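Local atomic coordinates of ribokinase (Cryptococcus neoformans var. grubii serotype A, PDB entry 6XK2), a protein that probably catalyses the magnesium-dependent transfer of a phosphoryl group from ATP to O-5 of D-ribose, giving D-ribose 5-phosphate and ADP. Residues Thr11-Leu16 with Tyr138-Val143; Ile23-His28 with Arg103-Ser108; Val194-Leu199 with Cys245-Lys250. All blocks are in the same frame, centred on the assembly; numbering follows the deposited sequence.

Contact 1: Thr11-Leu16 with Tyr138-Val143; sequences TSSRCL and YTHLLV
Cys-15 and Leu-16 pair in parallel with His-140 and Leu-141 where two central strands of the large sheet begin: Leu-16 N donates to His-140 O (2.9 Å) and Leu-16 O accepts from Leu-142 N (3.0 Å). Just before this pairing, Arg-14 O takes two donors, Thr-139 N in the carbonyl plane and the more tilted His-140 N. The hydroxyl of Thr-139, just ahead of the strand, accepts from Arg-14 N at 2.9 Å between N and OG1 with an N-H...O angle of 161°. Its chi1 of 53° tucks OG1 between the backbone N and the carbonyl carbon, where OG1 also hydrogen-bonds His-140 ND1 (2.8 Å), in the plane of the imidazole. On the face of Leu-16 the Tyr-138 ring is shared. Leu-16 CB lies over one face, offset toward the rim and 3.8 Å from the ring centroid, a CH-pi contact, while Leu-16 CD1 reaches CZ and OH. The extended side chain of Arg-14, with CG anti to the backbone N, runs past the CD2-CE2 side; its CD comes to 3.5 Å from Tyr-138 CE2. Farther out the guanidinium tilts 22° from the ring plane, and Tyr-138 OH stands over its centre. Thr-137 binds Arg-14 NH1 and Glu-67 forms a salt bridge with NH2, so both terminal nitrogens are tethered beside the tyrosine. On the opposite sheet face Cys-15 SG touches Leu-142 CB at 4.1 Å, against helix 279-292; helix 149-160 covers Leu-16 and Leu-141, completing the alpha/beta layering of the PfkB fold. Arg-14 N and O are thus both bonded, the O by two amides, and the Thr-139 hydroxyl links the Arg-14 amide to the His-140 imidazole, which probably holds that ring's rotation.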
loop_
_atom_site.group_PDB
_atom_site.type_symbol
_atom_site.label_atom_id
_atom_site.label_comp_id
_atom_site.label_asym_id
_atom_site.label_seq_id
_atom_site.Cartn_x
_atom_site.Cartn_y
_atom_site.Cartn_z
ATOM N N THR A 11 13.856 -18.190 -40.074
ATOM C CA THR A 11 14.023 -18.953 -38.848
ATOM C C THR A 11 12.784 -18.838 -37.935
ATOM O O THR A 11 11.978 -17.916 -38.056
ATOM C CB THR A 11 15.315 -18.447 -38.183
ATOM O OG1 THR A 11 16.441 -19.143 -38.747
ATOM C CG2 THR A 11 15.332 -18.602 -36.704
ATOM N N SER A 12 12.609 -19.820 -37.055
ATOM C CA SER A 12 11.562 -19.711 -36.045
ATOM C C SER A 12 11.860 -18.564 -35.094
ATOM O O SER A 12 12.988 -18.412 -34.615
ATOM C CB SER A 12 11.424 -21.007 -35.242
ATOM O OG SER A 12 10.641 -21.968 -35.923
ATOM N N SER A 13 10.843 -17.749 -34.830
ATOM C CA SER A 13 10.992 -16.590 -33.966
ATOM C C SER A 13 10.957 -17.016 -32.505
ATOM O O SER A 13 10.193 -17.904 -32.116
ATOM C CB SER A 13 9.884 -15.580 -34.229
ATOM O OG SER A 13 10.093 -14.879 -35.435
ATOM N N ARG A 14 11.790 -16.385 -31.692
ATOM C CA ARG A 14 11.790 -16.657 -30.265
ATOM C C ARG A 14 12.115 -15.353 -29.557
ATOM O O ARG A 14 13.033 -14.632 -29.974
ATOM C CB ARG A 14 12.800 -17.744 -29.901
ATOM C CG ARG A 14 12.776 -18.107 -28.442
ATOM C CD ARG A 14 13.871 -19.080 -28.094
ATOM N NE ARG A 14 13.576 -19.764 -26.845
ATOM C CZ ARG A 14 14.403 -20.603 -26.232
ATOM N NH1 ARG A 14 15.599 -20.867 -26.751
ATOM N NH2 ARG A 14 14.029 -21.183 -25.099
ATOM N N CYS A 15 11.341 -15.031 -28.519
ATOM C CA CYS A 15 11.479 -13.756 -27.838
ATOM C C CYS A 15 12.037 -13.961 -26.443
ATOM O O CYS A 15 11.581 -14.836 -25.705
ATOM C CB CYS A 15 10.146 -13.013 -27.739
ATOM S SG CYS A 15 10.361 -11.399 -26.918
ATOM N N LEU A 16 13.003 -13.141 -26.074
ATOM C CA LEU A 16 13.474 -13.075 -24.704
ATOM C C LEU A 16 12.947 -11.775 -24.113
ATOM O O LEU A 16 13.175 -10.700 -24.677
ATOM C CB LEU A 16 14.997 -13.122 -24.627
ATOM C CG LEU A 16 15.488 -13.112 -23.183
ATOM C CD1 LEU A 16 15.197 -14.475 -22.598
ATOM C CD2 LEU A 16 16.948 -12.804 -23.080
ATOM N N TYR A 138 17.578 -16.577 -29.919
ATOM C CA TYR A 138 16.545 -15.554 -29.916
ATOM C C TYR A 138 16.646 -14.611 -31.105
ATOM O O TYR A 138 17.738 -14.224 -31.534
ATOM C CB TYR A 138 16.615 -14.750 -28.618
ATOM C CG TYR A 138 16.385 -15.580 -27.371
ATOM C CD1 TYR A 138 17.448 -16.126 -26.664
ATOM C CD2 TYR A 138 15.091 -15.861 -26.936
ATOM C CE1 TYR A 138 17.230 -16.896 -25.528
ATOM C CE2 TYR A 138 14.869 -16.632 -25.807
ATOM C CZ TYR A 138 15.940 -17.146 -25.106
ATOM O OH TYR A 138 15.713 -17.912 -23.982
ATOM N N THR A 139 15.477 -14.237 -31.615
ATOM C CA THR A 139 15.329 -13.273 -32.686
ATOM C C THR A 139 14.823 -11.920 -32.224
ATOM O O THR A 139 15.058 -10.926 -32.914
ATOM C CB THR A 139 14.342 -13.819 -33.728
ATOM O OG1 THR A 139 13.122 -14.199 -33.060
ATOM C CG2 THR A 139 14.939 -15.024 -34.464
ATOM N N HIS A 140 14.161 -11.854 -31.070
ATOM C CA HIS A 140 13.504 -10.646 -30.595
ATOM C C HIS A 140 13.780 -10.443 -29.110
ATOM O O HIS A 140 13.743 -11.399 -28.331
ATOM C CB HIS A 140 11.990 -10.714 -30.833
ATOM C CG HIS A 140 11.594 -10.659 -32.277
ATOM N ND1 HIS A 140 11.786 -11.709 -33.145
ATOM C CD2 HIS A 140 11.047 -9.663 -33.011
ATOM C CE1 HIS A 140 11.347 -11.375 -34.346
ATOM N NE2 HIS A 140 10.898 -10.135 -34.292
ATOM N N LEU A 141 14.043 -9.192 -28.727
ATOM C CA LEU A 141 14.375 -8.804 -27.360
ATOM C C LEU A 141 13.415 -7.701 -26.935
ATOM O O LEU A 141 13.273 -6.691 -27.632
ATOM C CB LEU A 141 15.839 -8.317 -27.226
ATOM C CG LEU A 141 16.142 -7.642 -25.873
ATOM C CD1 LEU A 141 16.148 -8.667 -24.772
ATOM C CD2 LEU A 141 17.423 -6.823 -25.820
ATOM N N LEU A 142 12.729 -7.915 -25.820
ATOM C CA LEU A 142 11.759 -6.974 -25.275
ATOM C C LEU A 142 12.214 -6.533 -23.888
ATOM O O LEU A 142 12.524 -7.375 -23.032
ATOM C CB LEU A 142 10.372 -7.614 -25.217
ATOM C CG LEU A 142 9.212 -6.782 -24.672
ATOM C CD1 LEU A 142 9.061 -5.431 -25.345
ATOM C CD2 LEU A 142 7.913 -7.586 -24.753
ATOM N N VAL A 143 12.249 -5.222 -23.662
ATOM C CA VAL A 143 12.784 -4.677 -22.422
ATOM C C VAL A 143 11.959 -3.477 -21.984
ATOM O O VAL A 143 11.374 -2.760 -22.800
ATOM C CB VAL A 143 14.274 -4.281 -22.558
ATOM C CG1 VAL A 143 15.177 -5.517 -22.391
ATOM C CG2 VAL A 143 14.533 -3.582 -23.900
#

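Contact 2: Ile23-His28 with Arg103-Ser108; sequences IDEFFH and RAVIQS. With EDO (1,2-ethanediol), chain F.
This is a parallel strand pairing in the small four-stranded sheet, between strands 22-29 and 102-109, with the partner subunit against one face and the predicted ribose site at one end of the other. The register runs unbroken from Ile-23 opposite Arg-103 to His-28 opposite Ser-108, the segment axes 4.7 Å apart and turned by 28°. Glu-25 binds through both its backbone groups, its N to Ala-104 O at 2.8 Å and its O to Ile-106 N, and Phe-27 repeats the pattern with Ile-106 O and Ser-108 N. Glu-25 also reaches across by its side chain: Arg-103, its chain bent at chi3 (34°), brings NH2 to the syn side of Glu-25 OE1 at 2.7 Å, with carboxylate and guanidinium planes nearly perpendicular (85°). Glu-25 and Arg-103 of the second subunit form reciprocal salt bridges with this pair, so the charges interlock across the dimer. On the same face Phe-27 CE2 meets Val-105 CG1 at 3.8 Å, and Phe-27 of the second subunit packs on Val-105. Such a sheet projecting from the alpha/beta domain is the lid of ribokinases, and here its two copies face one another as in the beta-clasp dimer of that family. The other face carries Asp-24, Phe-26, Ala-104 and Ile-106. Ile-106 lies alongside Phe-26 and sets CD1 over one ring face, 4.0 Å from the centroid; the same methyl touches Asp-24 CB at 3.8 Å. Asp-24, predicted to bind substrate, holds OD1 3.3 Å from Ala-104 CB and accepts from O2 of an ethanediol at 2.8 Å. That diol, probably from the crystallisation liquor, is also hydrogen-bonded by Asn-22 and Glu-146, two other predicted substrate residues.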
loop_
_atom_site.group_PDB
_atom_site.type_symbol
_atom_site.label_atom_id
_atom_site.label_comp_id
_atom_site.label_asym_id
_atom_site.label_seq_id
_atom_site.Cartn_x
_atom_site.Cartn_y
_atom_site.Cartn_z
ATOM N N ILE A 23 4.119 -8.373 -7.711
ATOM C CA ILE A 23 2.821 -8.606 -7.096
ATOM C C ILE A 23 2.166 -7.231 -6.988
ATOM O O ILE A 23 2.680 -6.335 -6.308
ATOM C CB ILE A 23 2.962 -9.299 -5.735
ATOM C CG1 ILE A 23 3.599 -10.680 -5.933
ATOM C CG2 ILE A 23 1.610 -9.434 -5.035
ATOM C CD1 ILE A 23 3.946 -11.391 -4.645
ATOM N N ASP A 24 1.089 -7.029 -7.744
ATOM C CA ASP A 24 0.404 -5.744 -7.789
ATOM C C ASP A 24 -0.664 -5.692 -6.699
ATOM O O ASP A 24 -1.514 -6.588 -6.592
ATOM C CB ASP A 24 -0.254 -5.514 -9.148
ATOM C CG ASP A 24 0.734 -5.222 -10.255
ATOM O OD1 ASP A 24 1.957 -5.083 -9.990
ATOM O OD2 ASP A 24 0.271 -5.120 -11.418
ATOM N N GLU A 25 -0.662 -4.616 -5.932
ATOM C CA GLU A 25 -1.696 -4.387 -4.936
ATOM C C GLU A 25 -2.476 -3.147 -5.344
ATOM O O GLU A 25 -1.963 -2.026 -5.251
ATOM C CB GLU A 25 -1.072 -4.242 -3.555
ATOM C CG GLU A 25 -0.763 -5.585 -2.915
ATOM C CD GLU A 25 0.018 -5.460 -1.613
ATOM O OE1 GLU A 25 0.723 -4.435 -1.461
ATOM O OE2 GLU A 25 -0.039 -6.392 -0.766
ATOM N N PHE A 26 -3.720 -3.354 -5.785
ATOM C CA PHE A 26 -4.625 -2.268 -6.154
ATOM C C PHE A 26 -5.464 -1.869 -4.936
ATOM O O PHE A 26 -6.385 -2.593 -4.540
ATOM C CB PHE A 26 -5.538 -2.684 -7.308
ATOM C CG PHE A 26 -4.837 -2.858 -8.610
ATOM C CD1 PHE A 26 -4.674 -1.786 -9.465
ATOM C CD2 PHE A 26 -4.350 -4.097 -8.992
ATOM C CE1 PHE A 26 -4.020 -1.939 -10.678
ATOM C CE2 PHE A 26 -3.692 -4.260 -10.201
ATOM C CZ PHE A 26 -3.528 -3.182 -11.047
ATOM N N PHE A 27 -5.191 -0.685 -4.389
ATOM C CA PHE A 27 -5.998 -0.112 -3.321
ATOM C C PHE A 27 -7.029 0.802 -3.955
ATOM O O PHE A 27 -6.679 1.817 -4.563
ATOM C CB PHE A 27 -5.155 0.670 -2.311
ATOM C CG PHE A 27 -4.234 -0.185 -1.500
ATOM C CD1 PHE A 27 -4.634 -0.679 -0.272
ATOM C CD2 PHE A 27 -2.977 -0.515 -1.976
ATOM C CE1 PHE A 27 -3.797 -1.477 0.476
ATOM C CE2 PHE A 27 -2.137 -1.309 -1.236
ATOM C CZ PHE A 27 -2.545 -1.787 -0.005
ATOM N N HIS A 28 -8.297 0.452 -3.785
ATOM C CA HIS A 28 -9.381 1.231 -4.354
ATOM C C HIS A 28 -9.669 2.413 -3.439
ATOM O O HIS A 28 -9.962 2.233 -2.254
ATOM C CB HIS A 28 -10.596 0.333 -4.564
ATOM C CG HIS A 28 -10.312 -0.809 -5.493
ATOM N ND1 HIS A 28 -10.295 -0.670 -6.867
ATOM C CD2 HIS A 28 -10.008 -2.107 -5.245
ATOM C CE1 HIS A 28 -9.990 -1.832 -7.422
ATOM N NE2 HIS A 28 -9.806 -2.720 -6.460
ATOM N N ARG A 103 7.092 -5.405 -5.919
ATOM C CA ARG A 103 5.729 -5.001 -5.631
ATOM C C ARG A 103 5.415 -3.681 -6.309
ATOM O O ARG A 103 6.284 -2.822 -6.478
ATOM C CB ARG A 103 5.495 -4.864 -4.119
ATOM C CG ARG A 103 5.948 -6.080 -3.339
ATOM C CD ARG A 103 5.653 -5.982 -1.862
ATOM N NE ARG A 103 4.427 -5.258 -1.553
ATOM C CZ ARG A 103 4.217 -4.659 -0.387
ATOM N NH1 ARG A 103 5.156 -4.703 0.543
ATOM N NH2 ARG A 103 3.082 -4.019 -0.147
ATOM N N ALA A 104 4.158 -3.541 -6.701
ATOM C CA ALA A 104 3.585 -2.267 -7.094
ATOM C C ALA A 104 2.432 -1.970 -6.138
ATOM O O ALA A 104 1.488 -2.770 -6.027
ATOM C CB ALA A 104 3.109 -2.305 -8.543
ATOM N N VAL A 105 2.535 -0.854 -5.419
ATOM C CA VAL A 105 1.429 -0.338 -4.623
ATOM C C VAL A 105 0.706 0.687 -5.488
ATOM O O VAL A 105 1.225 1.780 -5.744
ATOM C CB VAL A 105 1.921 0.281 -3.310
ATOM C CG1 VAL A 105 0.728 0.786 -2.476
ATOM C CG2 VAL A 105 2.743 -0.741 -2.527
ATOM N N ILE A 106 -0.493 0.342 -5.941
ATOM C CA ILE A 106 -1.211 1.139 -6.922
ATOM C C ILE A 106 -2.460 1.712 -6.274
ATOM O O ILE A 106 -3.312 0.966 -5.774
ATOM C CB ILE A 106 -1.562 0.319 -8.171
ATOM C CG1 ILE A 106 -0.293 -0.329 -8.741
ATOM C CG2 ILE A 106 -2.253 1.200 -9.195
ATOM C CD1 ILE A 106 -0.469 -1.759 -9.205
ATOM N N GLN A 107 -2.574 3.033 -6.307
ATOM C CA GLN A 107 -3.803 3.713 -5.941
ATOM C C GLN A 107 -4.686 3.768 -7.178
ATOM O O GLN A 107 -4.360 4.457 -8.146
ATOM C CB GLN A 107 -3.521 5.119 -5.420
ATOM C CG GLN A 107 -2.582 5.196 -4.244
ATOM C CD GLN A 107 -2.330 6.627 -3.831
ATOM O OE1 GLN A 107 -3.263 7.378 -3.561
ATOM N NE2 GLN A 107 -1.065 7.014 -3.779
ATOM N N SER A 108 -5.806 3.051 -7.138
ATOM C CA SER A 108 -6.785 3.031 -8.219
ATOM C C SER A 108 -7.948 3.915 -7.786
ATOM O O SER A 108 -8.794 3.506 -6.981
ATOM C CB SER A 108 -7.230 1.599 -8.506
ATOM O OG SER A 108 -8.171 1.537 -9.566
HETATM C C1 EDO F . 3.481 -1.646 -12.942
HETATM O O1 EDO F . 4.310 -2.363 -13.858
HETATM C C2 EDO F . 2.568 -2.677 -12.290
HETATM O O2 EDO F . 3.325 -3.877 -12.083
#

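Contact 3: Val194-Leu199 with Cys245-Lys250; sequences VNEGEL and CTLGAK. With ADP (adenosine-5'-diphosphate), chain E.
The nucleotide site of the PfkB fold lies at the C-terminal ends of the parallel strands 191-195 and 242-246, where Val-194 O accepts from Thr-246 N (2.9 Å) and the two segments then part. Segment 194-199 passes into helix 196-205 through a capping box: Asn-195 OD1 accepts from Glu-198 N at 2.9 Å, and Glu-198 OE1 takes Asn-195 N on its anti side at 3.0 Å. With the amide oxygen engaged, ND2 of Asn-195 is left facing ADP and gives O1B a weak bond of 3.4 Å. Segment 245-250 holds the alpha-phosphate more closely. Thr-246 places OG1 between its backbone N and carbonyl carbon (chi1 65°) and donates to ADP O2A at 3.0 Å, while Gly-248 N donates to the same oxygen at 2.8 Å. Gly-248 has positive phi, which glycine adopts readily, and Ala-249 CB then lies 3.5 Å from N6 of the adenine. Behind this polar layer, Cys-245 SG packs against the start of the helix, near Glu-196 N, and touches Leu-199 CD2. Glu-196, bent at chi2, crosses Leu-247 obliquely with CB and OE1 of Glu-196 near Leu-247 CD2; a bound sodium ion lies about 4 Å from the Glu-196 side chain, and Leu-220 of helix 220-232 packs against both side chains. Two neutral donors thus grip one alpha-phosphate oxygen, and the amide of a helix-capping asparagine makes a weak bond to the beta-phosphate, so the same side chain that fixes the helix start is probably steadied for contact with the nucleotide.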
loop_
_atom_site.group_PDB
_atom_site.type_symbol
_atom_site.label_atom_id
_atom_site.label_comp_id
_atom_site.label_asym_id
_atom_site.label_seq_id
_atom_site.Cartn_x
_atom_site.Cartn_y
_atom_site.Cartn_z
ATOM N N VAL A 194 5.617 3.743 -26.647
ATOM C CA VAL A 194 5.351 4.737 -25.620
ATOM C C VAL A 194 3.896 5.178 -25.716
ATOM O O VAL A 194 3.215 4.944 -26.719
ATOM C CB VAL A 194 6.269 5.972 -25.747
ATOM C CG1 VAL A 194 7.696 5.613 -25.376
ATOM C CG2 VAL A 194 6.172 6.567 -27.152
ATOM N N ASN A 195 3.417 5.823 -24.651
ATOM C CA ASN A 195 2.172 6.570 -24.714
ATOM C C ASN A 195 2.516 8.040 -24.935
ATOM O O ASN A 195 3.685 8.408 -25.033
ATOM C CB ASN A 195 1.315 6.336 -23.457
ATOM C CG ASN A 195 2.047 6.658 -22.157
ATOM O OD1 ASN A 195 2.649 7.722 -22.004
ATOM N ND2 ASN A 195 1.984 5.732 -21.207
ATOM N N GLU A 196 1.492 8.895 -25.020
ATOM C CA GLU A 196 1.771 10.289 -25.352
ATOM C C GLU A 196 2.571 10.977 -24.253
ATOM O O GLU A 196 3.421 11.823 -24.550
ATOM C CB GLU A 196 0.474 11.057 -25.668
ATOM C CG GLU A 196 -0.482 11.311 -24.504
ATOM C CD GLU A 196 -1.526 10.210 -24.341
ATOM O OE1 GLU A 196 -1.241 9.041 -24.700
ATOM O OE2 GLU A 196 -2.638 10.522 -23.851
ATOM N N GLY A 197 2.349 10.611 -22.990
ATOM C CA GLY A 197 3.105 11.231 -21.917
ATOM C C GLY A 197 4.573 10.855 -21.962
ATOM O O GLY A 197 5.450 11.685 -21.710
ATOM N N GLU A 198 4.859 9.595 -22.271
ATOM C CA GLU A 198 6.244 9.155 -22.370
ATOM C C GLU A 198 6.935 9.769 -23.582
ATOM O O GLU A 198 8.115 10.141 -23.516
ATOM C CB GLU A 198 6.274 7.633 -22.416
ATOM C CG GLU A 198 5.977 7.025 -21.060
ATOM C CD GLU A 198 5.485 5.596 -21.143
ATOM O OE1 GLU A 198 5.126 5.134 -22.258
ATOM O OE2 GLU A 198 5.468 4.937 -20.077
ATOM N N LEU A 199 6.209 9.891 -24.696
ATOM C CA LEU A 199 6.733 10.616 -25.848
ATOM C C LEU A 199 7.162 12.020 -25.455
ATOM O O LEU A 199 8.192 12.517 -25.923
ATOM C CB LEU A 199 5.676 10.673 -26.950
ATOM C CG LEU A 199 5.971 11.540 -28.174
ATOM C CD1 LEU A 199 7.180 11.029 -28.939
ATOM C CD2 LEU A 199 4.743 11.597 -29.064
ATOM N N CYS A 245 3.136 5.112 -30.679
ATOM C CA CYS A 245 2.543 5.909 -29.609
ATOM C C CYS A 245 1.096 5.473 -29.414
ATOM O O CYS A 245 0.247 5.707 -30.283
ATOM C CB CYS A 245 2.623 7.402 -29.917
ATOM S SG CYS A 245 2.126 8.448 -28.524
ATOM N N THR A 246 0.817 4.835 -28.279
ATOM C CA THR A 246 -0.552 4.465 -27.935
ATOM C C THR A 246 -1.279 5.641 -27.294
ATOM O O THR A 246 -0.693 6.414 -26.530
ATOM C CB THR A 246 -0.557 3.275 -26.981
ATOM O OG1 THR A 246 0.046 3.675 -25.750
ATOM C CG2 THR A 246 0.203 2.094 -27.567
ATOM N N LEU A 247 -2.567 5.777 -27.603
ATOM C CA LEU A 247 -3.337 6.935 -27.160
ATOM C C LEU A 247 -4.593 6.519 -26.406
ATOM O O LEU A 247 -5.622 7.195 -26.494
ATOM C CB LEU A 247 -3.707 7.832 -28.342
ATOM C CG LEU A 247 -2.549 8.221 -29.256
ATOM C CD1 LEU A 247 -3.081 8.954 -30.459
ATOM C CD2 LEU A 247 -1.571 9.073 -28.484
ATOM N N GLY A 248 -4.541 5.401 -25.690
ATOM C CA GLY A 248 -5.706 4.973 -24.931
ATOM C C GLY A 248 -6.914 4.794 -25.829
ATOM O O GLY A 248 -6.847 4.189 -26.903
ATOM N N ALA A 249 -8.037 5.356 -25.398
ATOM C CA ALA A 249 -9.294 5.153 -26.107
ATOM C C ALA A 249 -9.279 5.736 -27.511
ATOM O O ALA A 249 -10.160 5.403 -28.314
ATOM C CB ALA A 249 -10.448 5.765 -25.311
ATOM N N LYS A 250 -8.327 6.621 -27.819
ATOM C CA LYS A 250 -8.284 7.235 -29.141
ATOM C C LYS A 250 -7.567 6.375 -30.170
ATOM O O LYS A 250 -7.663 6.671 -31.367
ATOM C CB LYS A 250 -7.641 8.622 -29.064
HETATM P PB ADP E . -0.803 2.543 -21.697
HETATM O O1B ADP E . -0.925 4.081 -21.627
HETATM O O2B ADP E . -1.317 1.894 -20.357
HETATM O O3B ADP E . 0.588 2.094 -22.057
HETATM P PA ADP E . -3.149 2.739 -23.448
HETATM O O1A ADP E . -3.960 3.436 -22.406
HETATM O O2A ADP E . -2.680 3.713 -24.556
HETATM O O3A ADP E . -1.876 2.058 -22.772
HETATM O "O5'" ADP E . -3.852 1.430 -24.073
HETATM C "C5'" ADP E . -3.304 0.689 -25.185
HETATM C "C4'" ADP E . -4.415 0.333 -26.141
HETATM O "O4'" ADP E . -5.519 -0.260 -25.424
HETATM C "C3'" ADP E . -5.028 1.512 -26.881
HETATM O "O3'" ADP E . -4.231 1.883 -27.995
HETATM C "C2'" ADP E . -6.394 0.953 -27.270
HETATM O "O2'" ADP E . -6.313 0.150 -28.441
HETATM C "C1'" ADP E . -6.745 0.132 -26.022
HETATM N N9 ADP E . -7.511 0.890 -25.037
HETATM C C8 ADP E . -7.029 1.540 -23.934
HETATM N N7 ADP E . -7.938 2.226 -23.275
HETATM C C5 ADP E . -9.095 2.003 -23.996
HETATM C C6 ADP E . -10.422 2.450 -23.825
HETATM N N6 ADP E . -10.808 3.259 -22.831
HETATM N N1 ADP E . -11.349 2.030 -24.713
HETATM C C2 ADP E . -10.968 1.221 -25.705
HETATM N N3 ADP E . -9.750 0.740 -25.977
HETATM C C4 ADP E . -8.858 1.172 -25.082
#

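Contacts 1 and 3 belong to the same nine-stranded sheet, with strand 167-170 between strands 140-143 and 191-195; their centres are 25 Å apart and their nearest atoms about 9 Å. Contact 2 lies in the separate small sheet, its centre 30 Å from that of contact 1 and 22 Å from that of contact 3, yet strand 22-29 directly follows strand 15-18 in the chain. The reaction site probably falls between these parts. Contact 3 holds the ADP phosphates, contact 2 brings Asp-24 of the predicted ribose site, and the Leu-142 side chain of contact 1 comes about 8 Å from that of Asp-281, the predicted proton acceptor, and about 12 Å from ADP.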